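PDB 6ERC: peroxinectin A from Dictyostelium discoideum, which uses hydrogen peroxide at its haem to oxidise phenolic donors, and also oxidises iodide and thiocyanate. Local coordinates for residues A[50-55]-A[363-368]; A[357-362]-A[420-425]. All coordinates share one frame; numbering follows the deposited sequence.

Interaction 1 of 2, residues A[50-55]-A[363-368]; sequences AISNII and DLRNFL
R365 turns CG away from its own backbone N (chi1 -157°), bends about its CG-CD bond (chi3 70°), and so brings NH1 to the flank of the helix carrying S52 and N53. The hydroxyl of S52 also stands opposite its backbone N (chi1 179°), which directs OG at the arginine. NH1 is the meeting point. It donates to S52 OG at 3.0 Å and to N53 OD1 at 2.9 Å, and both bonds are nearly straight. Both oxygens lie at the edge of the guanidinium group, close to its plane. The N53 amide stands almost perpendicular to that group, and NH1 reaches OD1 from above the carbonyl plane. S52 OG also rests alongside the arginine stem, 3.2 Å from R365 CG.

Two acceptors thus share one nitrogen and help fix the rotation of the guanidinium group. Its other end is held as well, since NH2 forms a salt bridge with D57. S52 OG is bonded in turn to D378, and N53 ND2 to D101. A leucine in place of R365 would probably leave S52 OG and N53 OD1 without this donor and D57 without its charged mate, in a largely buried spot.

The contact ties helix 48-56 to the end of the short helix 362-365, where N366 leaves helical geometry. Neighbouring L364 touches the haem. Helix 379-390 packs against both sides, meeting S52 through A380 and S381 and L364 through L379, while helix 417-426 lies against I51, I54 and I55.

Interaction 2 of 2, residues A[357-362]-A[420-425]; sequences DIYMIS and QNRLKN. With CA (calcium ion), chain G.
R422 meets Y359 and I358 through different parts of its side chain. Its NH1 lies at the edge of the Y359 ring, near the ring plane, 3.4 Å from Y359 CE1. CE1 in turn sits over one face of the guanidinium group, offset toward its rim. The two planes are 70° apart. The ring therefore turns its edge to the guanidinium face, and this is not a cation-pi stack. Further back along the arginine, R422 CD packs against I358 CD1 at 3.9 Å.

The R422 chain is extended from CG to NE, which carries its charged end from the helix across to the loop. NH1 is also held from outside the contact, by hydrogen bonds to the backbone oxygens of I55 and D57. On the loop side, I358 folds back over its neighbour. Its CG1 lies between the backbone N and the carbonyl carbon (chi1 59°), and sits 3.4 Å above the Y359 ring plane, over the ring centre. I419 and Q418 of helix 417-426 also touch the Y359 side chain.

Behind the contact, the same loop binds a calcium ion. The metal is bound by D357 OD1 and by Y359 O, each at 2.4 Å. Two waters also bind it, as does S306 OG from elsewhere in the chain. Water 1 gives a weak hydrogen bond to D357 OD2. D357 OD1 also accepts from Y359 N at 3.2 Å, met from above the carboxylate plane. This closes an Asx turn around I358. The arrangement is thus a calcium-binding loop in which the ligands N355 O, D357 OD1 and Y359 O follow one another at every second residue, leading into helix 362-365 of this animal-type haem peroxidase.

Interactions 1 and 2 have centres 11 Å apart, on the same side of the chain's centre. Along the chain their segments alternate: 50-55, 357-362, 363-368, then 420-425. The middle two are continuous, running from the calcium loop into helix 362-365 and on past it. The outer two meet directly, because I54 O packs 3.4 Å from R422 CD and the I54 side chain lies against N425. Helix 48-56 thus sits between helix 362-365 and helix 417-426. Together the contacts join an early part of the chain to much later parts within the peroxidase domain. The calcium ligands D357 and Y359 and the haem-touching L364 lie on one continuous run of chain, which both contacts hold against other helices.

Interaction 1 of 2, residues A[50-55]-A[363-368]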
loop_
_atom_site.group_PDB
_atom_site.type_symbol
_atom_site.label_atom_id
_atom_site.label_comp_id
_atom_site.label_asym_id
_atom_site.label_seq_id
_atom_site.Cartn_x
_atom_site.Cartn_y
_atom_site.Cartn_z
ATOM N N ALA A 50 -11.003 6.523 20.233
ATOM C CA ALA A 50 -10.479 7.433 21.246
ATOM C C ALA A 50 -9.012 7.747 20.977
ATOM O O ALA A 50 -8.612 8.916 20.952
ATOM C CB ALA A 50 -10.661 6.830 22.639
ATOM N N ILE A 51 -8.196 6.712 20.766
ATOM C CA ILE A 51 -6.795 6.933 20.424
ATOM C C ILE A 51 -6.683 7.799 19.178
ATOM O O ILE A 51 -5.762 8.616 19.059
ATOM C CB ILE A 51 -6.066 5.587 20.235
ATOM C CG1 ILE A 51 -6.117 4.746 21.515
ATOM C CG2 ILE A 51 -4.624 5.816 19.808
ATOM C CD1 ILE A 51 -5.364 5.335 22.697
ATOM N N SER A 52 -7.610 7.636 18.232
ATOM C CA SER A 52 -7.596 8.461 17.028
ATOM C C SER A 52 -7.789 9.931 17.373
ATOM O O SER A 52 -7.039 10.796 16.904
ATOM C CB SER A 52 -8.682 7.987 16.060
ATOM O OG SER A 52 -8.715 8.788 14.893
ATOM N N ASN A 53 -8.791 10.235 18.199
ATOM C CA ASN A 53 -9.058 11.624 18.556
ATOM C C ASN A 53 -7.926 12.214 19.388
ATOM O O ASN A 53 -7.578 13.389 19.227
ATOM C CB ASN A 53 -10.383 11.725 19.311
ATOM C CG ASN A 53 -11.581 11.470 18.420
ATOM O OD1 ASN A 53 -11.626 11.924 17.276
ATOM N ND2 ASN A 53 -12.558 10.736 18.936
ATOM N N ILE A 54 -7.336 11.418 20.282
ATOM C CA ILE A 54 -6.329 11.953 21.192
ATOM C C ILE A 54 -5.021 12.208 20.453
ATOM O O ILE A 54 -4.414 13.276 20.588
ATOM C CB ILE A 54 -6.123 11.002 22.388
ATOM C CG1 ILE A 54 -7.370 10.988 23.280
ATOM C CG2 ILE A 54 -4.903 11.418 23.214
ATOM C CD1 ILE A 54 -7.419 9.829 24.254
ATOM N N ILE A 55 -4.566 11.237 19.673
ATOM C CA ILE A 55 -3.235 11.274 19.074
ATOM C C ILE A 55 -3.269 11.774 17.634
ATOM O O ILE A 55 -2.523 12.681 17.269
ATOM C CB ILE A 55 -2.577 9.879 19.168
ATOM C CG1 ILE A 55 -2.110 9.631 20.603
ATOM C CG2 ILE A 55 -1.408 9.756 18.189
ATOM C CD1 ILE A 55 -1.612 8.233 20.862
ATOM N N ASP A 363 -9.377 14.441 6.167
ATOM C CA ASP A 363 -9.974 13.777 5.014
ATOM C C ASP A 363 -9.961 12.266 5.186
ATOM O O ASP A 363 -10.882 11.579 4.732
ATOM C CB ASP A 363 -9.234 14.170 3.737
ATOM C CG ASP A 363 -9.287 15.660 3.469
ATOM O OD1 ASP A 363 -8.653 16.423 4.228
ATOM O OD2 ASP A 363 -9.963 16.070 2.500
ATOM N N LEU A 364 -8.932 11.736 5.844
ATOM C CA LEU A 364 -8.829 10.311 6.125
ATOM C C LEU A 364 -9.374 9.952 7.503
ATOM O O LEU A 364 -10.002 8.900 7.664
ATOM C CB LEU A 364 -7.366 9.865 6.027
ATOM C CG LEU A 364 -6.678 10.036 4.670
ATOM C CD1 LEU A 364 -5.171 10.074 4.844
ATOM C CD2 LEU A 364 -7.070 8.913 3.728
ATOM N N ARG A 365 -9.148 10.807 8.503
ATOM C CA ARG A 365 -9.508 10.463 9.874
ATOM C C ARG A 365 -10.969 10.762 10.184
ATOM O O ARG A 365 -11.559 10.099 11.041
ATOM C CB ARG A 365 -8.603 11.213 10.854
ATOM C CG ARG A 365 -8.494 10.551 12.218
ATOM C CD ARG A 365 -7.637 11.361 13.176
ATOM N NE ARG A 365 -8.288 12.601 13.587
ATOM C CZ ARG A 365 -9.229 12.686 14.525
ATOM N NH1 ARG A 365 -9.650 11.598 15.157
ATOM N NH2 ARG A 365 -9.757 13.863 14.831
ATOM N N ASN A 366 -11.566 11.739 9.508
ATOM C CA ASN A 366 -12.946 12.145 9.763
ATOM C C ASN A 366 -13.726 12.242 8.460
ATOM O O ASN A 366 -14.329 13.268 8.140
ATOM C CB ASN A 366 -12.992 13.479 10.506
ATOM C CG ASN A 366 -12.434 13.388 11.914
ATOM O OD1 ASN A 366 -12.788 12.490 12.681
ATOM N ND2 ASN A 366 -11.555 14.320 12.259
ATOM N N PHE A 367 -13.728 11.161 7.685
ATOM C CA PHE A 367 -14.519 11.110 6.463
ATOM C C PHE A 367 -15.956 10.725 6.794
ATOM O O PHE A 367 -16.196 9.738 7.496
ATOM C CB PHE A 367 -13.927 10.110 5.469
ATOM C CG PHE A 367 -14.765 9.928 4.237
ATOM C CD1 PHE A 367 -14.708 10.848 3.205
ATOM C CD2 PHE A 367 -15.625 8.847 4.118
ATOM C CE1 PHE A 367 -15.485 10.691 2.074
ATOM C CE2 PHE A 367 -16.405 8.685 2.987
ATOM C CZ PHE A 367 -16.335 9.607 1.966
ATOM N N LEU A 368 -16.910 11.497 6.278
ATOM C CA LEU A 368 -18.323 11.293 6.567
ATOM C C LEU A 368 -19.075 10.928 5.298
ATOM O O LEU A 368 -18.753 11.413 4.208
ATOM C CB LEU A 368 -18.951 12.549 7.186
ATOM C CG LEU A 368 -18.436 12.972 8.560
ATOM C CD1 LEU A 368 -19.148 14.234 9.010
ATOM C CD2 LEU A 368 -18.622 11.862 9.581
#

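Interaction 2 of 2, residues A[357-362]-A[420-425]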
loop_
_atom_site.group_PDB
_atom_site.type_symbol
_atom_site.label_atom_id
_atom_site.label_comp_id
_atom_site.label_asym_id
_atom_site.label_seq_id
_atom_site.Cartn_x
_atom_site.Cartn_y
_atom_site.Cartn_z
ATOM N N ASP A 357 4.221 11.382 10.907
ATOM C CA ASP A 357 4.171 11.671 12.329
ATOM C C ASP A 357 2.843 11.136 12.849
ATOM O O ASP A 357 2.126 10.424 12.139
ATOM C CB ASP A 357 4.354 13.172 12.560
ATOM C CG ASP A 357 3.478 14.001 11.650
ATOM O OD1 ASP A 357 2.434 13.485 11.199
ATOM O OD2 ASP A 357 3.837 15.161 11.374
ATOM N N ILE A 358 2.503 11.474 14.092
ATOM C CA ILE A 358 1.275 10.941 14.667
ATOM C C ILE A 358 0.032 11.523 14.008
ATOM O O ILE A 358 -1.062 10.981 14.186
ATOM C CB ILE A 358 1.239 11.192 16.185
ATOM C CG1 ILE A 358 1.325 12.690 16.491
ATOM C CG2 ILE A 358 2.365 10.429 16.866
ATOM C CD1 ILE A 358 1.012 13.038 17.929
ATOM N N TYR A 359 0.164 12.599 13.239
ATOM C CA TYR A 359 -0.994 13.333 12.748
ATOM C C TYR A 359 -1.474 12.815 11.404
ATOM O O TYR A 359 -0.676 12.540 10.504
ATOM C CB TYR A 359 -0.655 14.812 12.639
ATOM C CG TYR A 359 -0.046 15.310 13.907
ATOM C CD1 TYR A 359 -0.837 15.559 15.014
ATOM C CD2 TYR A 359 1.323 15.492 14.016
ATOM C CE1 TYR A 359 -0.288 15.999 16.189
ATOM C CE2 TYR A 359 1.885 15.931 15.191
ATOM C CZ TYR A 359 1.073 16.183 16.274
ATOM O OH TYR A 359 1.630 16.627 17.448
ATOM N N MET A 360 -2.794 12.702 11.278
ATOM C CA MET A 360 -3.446 12.267 10.055
ATOM C C MET A 360 -4.474 13.313 9.659
ATOM O O MET A 360 -5.238 13.787 10.505
ATOM C CB MET A 360 -4.111 10.907 10.258
ATOM C CG MET A 360 -4.798 10.348 9.028
ATOM S SD MET A 360 -5.391 8.669 9.308
ATOM C CE MET A 360 -3.858 7.813 9.662
ATOM N N ILE A 361 -4.479 13.685 8.378
ATOM C CA ILE A 361 -5.429 14.682 7.907
ATOM C C ILE A 361 -6.854 14.212 8.180
ATOM O O ILE A 361 -7.130 13.012 8.310
ATOM C CB ILE A 361 -5.223 14.973 6.411
ATOM C CG1 ILE A 361 -5.282 13.674 5.600
ATOM C CG2 ILE A 361 -3.897 15.689 6.194
ATOM C CD1 ILE A 361 -5.307 13.890 4.101
ATOM N N SER A 362 -7.770 15.174 8.275
ATOM C CA SER A 362 -9.157 14.854 8.578
ATOM C C SER A 362 -9.902 14.274 7.385
ATOM O O SER A 362 -10.966 13.672 7.573
ATOM C CB SER A 362 -9.885 16.102 9.083
ATOM O OG SER A 362 -9.379 16.492 10.347
ATOM N N GLN A 420 4.751 14.086 23.417
ATOM C CA GLN A 420 4.816 13.492 24.749
ATOM C C GLN A 420 3.472 13.592 25.459
ATOM O O GLN A 420 2.984 12.615 26.037
ATOM C CB GLN A 420 5.902 14.177 25.577
ATOM C CG GLN A 420 7.310 13.941 25.081
ATOM C CD GLN A 420 8.338 14.670 25.916
ATOM O OE1 GLN A 420 8.047 15.115 27.027
ATOM N NE2 GLN A 420 9.548 14.802 25.385
ATOM N N ASN A 421 2.859 14.775 25.428
ATOM C CA ASN A 421 1.592 14.969 26.122
ATOM C C ASN A 421 0.509 14.061 25.556
ATOM O O ASN A 421 -0.205 13.384 26.305
ATOM C CB ASN A 421 1.179 16.437 26.035
ATOM C CG ASN A 421 2.090 17.343 26.844
ATOM O OD1 ASN A 421 3.144 16.915 27.324
ATOM N ND2 ASN A 421 1.689 18.602 27.000
ATOM N N ARG A 422 0.375 14.022 24.228
ATOM C CA ARG A 422 -0.656 13.188 23.620
ATOM C C ARG A 422 -0.450 11.715 23.949
ATOM O O ARG A 422 -1.426 10.968 24.085
ATOM C CB ARG A 422 -0.685 13.410 22.108
ATOM C CG ARG A 422 -1.223 14.780 21.721
ATOM C CD ARG A 422 -1.499 14.907 20.232
ATOM N NE ARG A 422 -2.149 16.181 19.928
ATOM C CZ ARG A 422 -2.913 16.409 18.864
ATOM N NH1 ARG A 422 -3.147 15.452 17.979
ATOM N NH2 ARG A 422 -3.458 17.605 18.692
ATOM N N LEU A 423 0.803 11.279 24.088
ATOM C CA LEU A 423 1.059 9.907 24.514
ATOM C C LEU A 423 0.673 9.704 25.976
ATOM O O LEU A 423 0.048 8.694 26.321
ATOM C CB LEU A 423 2.530 9.554 24.292
ATOM C CG LEU A 423 2.998 9.467 22.842
ATOM C CD1 LEU A 423 4.510 9.344 22.790
ATOM C CD2 LEU A 423 2.341 8.293 22.129
ATOM N N LYS A 424 1.044 10.647 26.850
ATOM C CA LYS A 424 0.629 10.568 28.248
ATOM C C LYS A 424 -0.888 10.536 28.365
ATOM O O LYS A 424 -1.440 9.803 29.194
ATOM C CB LYS A 424 1.184 11.755 29.036
ATOM C CG LYS A 424 2.694 11.771 29.200
ATOM C CD LYS A 424 3.155 13.074 29.841
ATOM C CE LYS A 424 4.663 13.251 29.742
ATOM N NZ LYS A 424 5.119 14.519 30.381
ATOM N N ASN A 425 -1.578 11.330 27.545
ATOM C CA ASN A 425 -3.035 11.377 27.595
ATOM C C ASN A 425 -3.652 10.077 27.089
ATOM O O ASN A 425 -4.670 9.619 27.620
ATOM C CB ASN A 425 -3.538 12.565 26.773
ATOM C CG ASN A 425 -5.016 12.847 26.984
ATOM O OD1 ASN A 425 -5.738 12.046 27.582
ATOM N ND2 ASN A 425 -5.475 13.990 26.482
HETATM CA CA CA G . 1.169 13.267 9.219
HETATM O O HOH W 1 1.773 15.521 9.492
HETATM O O HOH W 2 -0.738 14.391 8.349
#